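Local coordinates for protein AncCDT-1 (Synthetic construct, PDB 5T0W) that probably binds amino acids as a periplasmic-type solute-binding protein, holding arginine in its pocket as an ancestral precursor of cyclohexadienyl dehydratase, at residues 37-40 with 44-47; 112-117 with 183-188. One frame throughout, in Å; residues are numbered along the deposited sequence.

Contact 1 (37-40 with 44-47)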
loop_
_atom_site.group_PDB
_atom_site.type_symbol
_atom_site.label_atom_id
_atom_site.label_comp_id
_atom_site.label_asym_id
_atom_site.label_seq_id
_atom_site.Cartn_x
_atom_site.Cartn_y
_atom_site.Cartn_z
ATOM N N SER A 37 5.202 -2.644 -4.343
ATOM C CA SER A 37 5.393 -3.927 -5.012
ATOM C C SER A 37 4.851 -3.903 -6.435
ATOM O O SER A 37 3.708 -3.487 -6.687
ATOM C CB SER A 37 4.737 -5.059 -4.236
ATOM O OG SER A 37 3.365 -4.826 -4.149
ATOM N N PHE A 38 5.680 -4.358 -7.363
ATOM C CA PHE A 38 5.321 -4.334 -8.760
ATOM C C PHE A 38 6.201 -5.298 -9.537
ATOM O O PHE A 38 7.006 -6.077 -8.976
ATOM C CB PHE A 38 5.367 -2.907 -9.310
ATOM C CG PHE A 38 6.672 -2.217 -9.110
ATOM C CD1 PHE A 38 7.005 -1.693 -7.882
ATOM C CD2 PHE A 38 7.563 -2.059 -10.183
ATOM C CE1 PHE A 38 8.208 -1.037 -7.702
ATOM C CE2 PHE A 38 8.760 -1.407 -10.013
ATOM C CZ PHE A 38 9.092 -0.903 -8.761
ATOM N N LYS A 39 5.932 -5.334 -10.827
ATOM C CA LYS A 39 6.755 -6.071 -11.758
ATOM C C LYS A 39 7.704 -5.101 -12.403
ATOM O O LYS A 39 7.318 -3.991 -12.752
ATOM C CB LYS A 39 5.870 -6.721 -12.825
ATOM C CG LYS A 39 4.761 -7.620 -12.278
ATOM C CD LYS A 39 5.202 -8.505 -11.124
ATOM C CE LYS A 39 4.259 -9.701 -10.980
ATOM N NZ LYS A 39 4.437 -10.709 -12.066
ATOM N N ASP A 40 8.967 -5.505 -12.527
ATOM C CA ASP A 40 9.915 -4.785 -13.396
ATOM C C ASP A 40 9.684 -5.188 -14.859
ATOM O O ASP A 40 8.794 -5.994 -15.175
ATOM C CB ASP A 40 11.372 -5.005 -12.937
ATOM C CG ASP A 40 11.822 -6.456 -13.026
ATOM O OD1 ASP A 40 11.095 -7.300 -13.601
ATOM O OD2 ASP A 40 12.923 -6.741 -12.514
ATOM N N GLN A 44 9.458 -9.432 -13.068
ATOM C CA GLN A 44 9.949 -9.869 -11.750
ATOM C C GLN A 44 9.469 -8.941 -10.626
ATOM O O GLN A 44 9.298 -7.722 -10.839
ATOM C CB GLN A 44 11.487 -9.959 -11.715
ATOM C CG GLN A 44 12.075 -10.976 -12.670
ATOM C CD GLN A 44 11.356 -12.310 -12.615
ATOM O OE1 GLN A 44 11.352 -12.976 -11.574
ATOM N NE2 GLN A 44 10.753 -12.715 -13.745
ATOM N N TYR A 45 9.352 -9.513 -9.420
ATOM C CA TYR A 45 8.791 -8.812 -8.308
ATOM C C TYR A 45 9.845 -7.859 -7.787
ATOM O O TYR A 45 11.025 -8.214 -7.652
ATOM C CB TYR A 45 8.305 -9.712 -7.177
ATOM C CG TYR A 45 6.950 -10.355 -7.423
ATOM C CD1 TYR A 45 5.780 -9.660 -7.159
ATOM C CD2 TYR A 45 6.839 -11.673 -7.870
ATOM C CE1 TYR A 45 4.540 -10.255 -7.381
ATOM C CE2 TYR A 45 5.604 -12.273 -8.088
ATOM C CZ TYR A 45 4.451 -11.559 -7.848
ATOM O OH TYR A 45 3.181 -12.138 -8.015
ATOM N N THR A 46 9.421 -6.634 -7.530
ATOM C CA THR A 46 10.361 -5.613 -7.148
ATOM C C THR A 46 9.654 -4.493 -6.385
ATOM O O THR A 46 8.479 -4.256 -6.572
ATOM C CB THR A 46 11.114 -5.093 -8.394
ATOM O OG1 THR A 46 12.091 -4.136 -7.991
ATOM C CG2 THR A 46 10.159 -4.450 -9.369
ATOM N N GLY A 47 10.385 -3.822 -5.518
ATOM C CA GLY A 47 9.812 -2.770 -4.688
ATOM C C GLY A 47 10.311 -2.817 -3.259
ATOM O O GLY A 47 11.010 -3.745 -2.859
#
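Phe38 and Thr46 meet as an antiparallel hydrogen-bonded pair, and each backbone N donates to the other's carbonyl O. In both directions, Phe38 N to Thr46 O and Thr46 N to Phe38 O, the length is 2.9 Å. Toward the turn two further bonds join Asp40 and Gln44: Asp40 N reaches Gln44 O at 2.8 Å, and Gln44 N returns a bond to Asp40 OD1 at 2.7 Å. This N-H comes from above the carboxylate plane, 37° out of it. Asp40 OD1 also takes a weak bond from Asn42 N, within the turn.

The aromatic contacts fall on opposite faces of the ribbon. On one, Thr46 turns its methyl over the Phe38 ring, CG2 lying 3.7 Å from the ring centroid in a CH-pi contact. Phe38 lies in that place because its CG sits between backbone N and carbonyl carbon (chi1 55°), and an alanine here would probably leave the Thr46 methyl without its aromatic cover. On the other, Lys39 runs alongside Tyr45, with CE 3.9 Å from the ring centroid and NZ 4.6 Å from it, adding a cation-pi contribution. Phe66 meets the same tyrosine ring.

Together these interactions define a short two-stranded beta hairpin, whose second strand, 45-46, is followed at once by Gly47, the N-cap of helix 48-60.

Contact 2 (112-117 with 183-188)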
loop_
_atom_site.group_PDB
_atom_site.type_symbol
_atom_site.label_atom_id
_atom_site.label_comp_id
_atom_site.label_asym_id
_atom_site.label_seq_id
_atom_site.Cartn_x
_atom_site.Cartn_y
_atom_site.Cartn_z
ATOM N N THR A 112 -2.732 11.881 -1.109
ATOM C CA THR A 112 -2.459 12.916 -2.112
ATOM C C THR A 112 -3.454 12.860 -3.278
ATOM O O THR A 112 -3.943 11.804 -3.641
ATOM C CB THR A 112 -1.055 12.730 -2.626
ATOM O OG1 THR A 112 -0.174 12.783 -1.505
ATOM C CG2 THR A 112 -0.685 13.791 -3.620
ATOM N N ILE A 113 -3.778 14.032 -3.814
ATOM C CA ILE A 113 -4.668 14.177 -4.964
ATOM C C ILE A 113 -3.828 14.388 -6.204
ATOM O O ILE A 113 -2.918 15.192 -6.216
ATOM C CB ILE A 113 -5.589 15.405 -4.826
ATOM C CG1 ILE A 113 -6.425 15.333 -3.555
ATOM C CG2 ILE A 113 -6.493 15.535 -6.044
ATOM C CD1 ILE A 113 -6.969 16.666 -3.118
ATOM N N LEU A 114 -4.189 13.694 -7.262
ATOM C CA LEU A 114 -3.518 13.794 -8.538
ATOM C C LEU A 114 -4.515 14.321 -9.549
ATOM O O LEU A 114 -5.640 13.851 -9.578
ATOM C CB LEU A 114 -3.076 12.404 -8.948
ATOM C CG LEU A 114 -1.670 12.217 -9.488
ATOM C CD1 LEU A 114 -0.668 12.560 -8.400
ATOM C CD2 LEU A 114 -1.481 10.767 -9.914
ATOM N N VAL A 115 -4.101 15.301 -10.352
ATOM C CA VAL A 115 -4.933 15.856 -11.433
ATOM C C VAL A 115 -4.151 16.107 -12.741
ATOM O O VAL A 115 -2.923 16.046 -12.758
ATOM C CB VAL A 115 -5.620 17.172 -11.010
ATOM C CG1 VAL A 115 -6.574 16.923 -9.856
ATOM C CG2 VAL A 115 -4.604 18.227 -10.641
ATOM N N LYS A 116 -4.864 16.367 -13.836
ATOM C CA LYS A 116 -4.222 16.685 -15.100
ATOM C C LYS A 116 -3.559 18.050 -14.932
ATOM O O LYS A 116 -4.116 18.922 -14.250
ATOM C CB LYS A 116 -5.244 16.682 -16.238
ATOM N N LYS A 117 -2.362 18.218 -15.503
ATOM C CA LYS A 117 -1.657 19.506 -15.444
ATOM C C LYS A 117 -2.574 20.649 -15.848
ATOM O O LYS A 117 -2.569 21.683 -15.195
ATOM C CB LYS A 117 -0.392 19.505 -16.311
ATOM N N PRO A 183 3.342 8.525 -1.556
ATOM C CA PRO A 183 4.500 8.023 -2.312
ATOM C C PRO A 183 4.120 7.421 -3.657
ATOM O O PRO A 183 4.919 7.406 -4.580
ATOM C CB PRO A 183 5.109 6.966 -1.383
ATOM C CG PRO A 183 4.483 7.197 -0.049
ATOM C CD PRO A 183 3.115 7.753 -0.335
ATOM N N VAL A 184 2.886 6.935 -3.764
ATOM C CA VAL A 184 2.407 6.408 -5.051
ATOM C C VAL A 184 2.109 7.556 -6.006
ATOM O O VAL A 184 2.474 7.508 -7.170
ATOM C CB VAL A 184 1.159 5.535 -4.882
ATOM C CG1 VAL A 184 0.622 5.093 -6.221
ATOM C CG2 VAL A 184 1.491 4.338 -4.015
ATOM N N ALA A 185 1.471 8.600 -5.483
ATOM C CA ALA A 185 1.151 9.793 -6.254
ATOM C C ALA A 185 2.400 10.422 -6.824
ATOM O O ALA A 185 2.432 10.832 -7.995
ATOM C CB ALA A 185 0.432 10.799 -5.364
ATOM N N ALA A 186 3.441 10.501 -5.997
ATOM C CA ALA A 186 4.691 11.060 -6.437
ATOM C C ALA A 186 5.265 10.225 -7.564
ATOM O O ALA A 186 5.680 10.756 -8.603
ATOM C CB ALA A 186 5.667 11.146 -5.274
ATOM N N TYR A 187 5.287 8.919 -7.361
ATOM C CA TYR A 187 5.823 8.000 -8.372
ATOM C C TYR A 187 5.073 8.131 -9.713
ATOM O O TYR A 187 5.707 8.248 -10.741
ATOM C CB TYR A 187 5.842 6.566 -7.825
ATOM C CG TYR A 187 6.566 5.552 -8.701
ATOM C CD1 TYR A 187 5.968 5.041 -9.858
ATOM C CD2 TYR A 187 7.887 5.096 -8.355
ATOM C CE1 TYR A 187 6.647 4.117 -10.651
ATOM C CE2 TYR A 187 8.569 4.161 -9.133
ATOM C CZ TYR A 187 7.940 3.662 -10.276
ATOM O OH TYR A 187 8.580 2.749 -11.083
ATOM N N TYR A 188 3.742 8.202 -9.686
ATOM C CA TYR A 188 2.958 8.458 -10.904
ATOM C C TYR A 188 3.220 9.836 -11.552
ATOM O O TYR A 188 3.062 9.985 -12.769
ATOM C CB TYR A 188 1.436 8.289 -10.672
ATOM C CG TYR A 188 0.936 6.847 -10.793
ATOM C CD1 TYR A 188 1.143 6.115 -11.950
ATOM C CD2 TYR A 188 0.253 6.226 -9.742
ATOM C CE1 TYR A 188 0.710 4.803 -12.047
ATOM C CE2 TYR A 188 -0.191 4.919 -9.829
ATOM C CZ TYR A 188 0.030 4.207 -10.976
ATOM O OH TYR A 188 -0.406 2.880 -11.083
#
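Ala185 meets Thr112 and Leu114 where helix 182-189 lies against strand 107-115, a compact example of a helix packed on a sheet. The short segments run nearly parallel, their axes 24° apart and 8.3 Å from each other at closest approach. The close-packed part gathers round one methyl: Ala185 CB touches Thr112 CG2 at 3.6 Å and Leu114 CD1 at 3.7 Å. Thr112 presents its methyl because CG2 stands anti to the backbone N, on the side that looks toward the helix. Leu114 divides its two branches, CD1 going to Ala185, where it also passes the carbonyl O, and CD2 resting on Tyr188 CB at 3.9 Å. The leucine crosses the tyrosine at about a right angle, while the ring beyond leads away to stack with Phe167. Strand 177-181 pairs with 107-115 through backbone bonds between Thr112 and Thr180 and between Leu114 and Met178, and its Thr180 touches Ala185 as well.

The other side is looser. Ala186 points from the strand and is exposed, and the chain moves away from the helix beyond Leu114, toward the poorly ordered Lys117.

With no hydrogen bond across the interface and only 172 Å² buried, the contact depends on van der Waals packing, mainly of apolar groups, which implies that here the fit of shapes does the work, while backbone bonds of residues 112-115 run to neighbouring strands.

How the contacts relate
Contacts 1 and 2 illustrate how a two-lobed solute-binding protein places a hairpin and a helix-sheet contact at different distances from one ligand. Their centres lie about 20 Å apart, and they follow in series along the chain, the hairpin closing well before strand 107-115 begins. The bound arginine is about 5 Å from the Ser37 side chain in contact 1, but about 9 Å from that of Tyr188, so contact 2 is second-shell at most. Pocket residue Asp181 directly precedes helix 182-189, and Val184 touches pocket residue Tyr33. The two contacts also meet by simple packing, Phe38 CE2 standing 4.3 Å from Tyr187 OH, a slight touch between hairpin and helix.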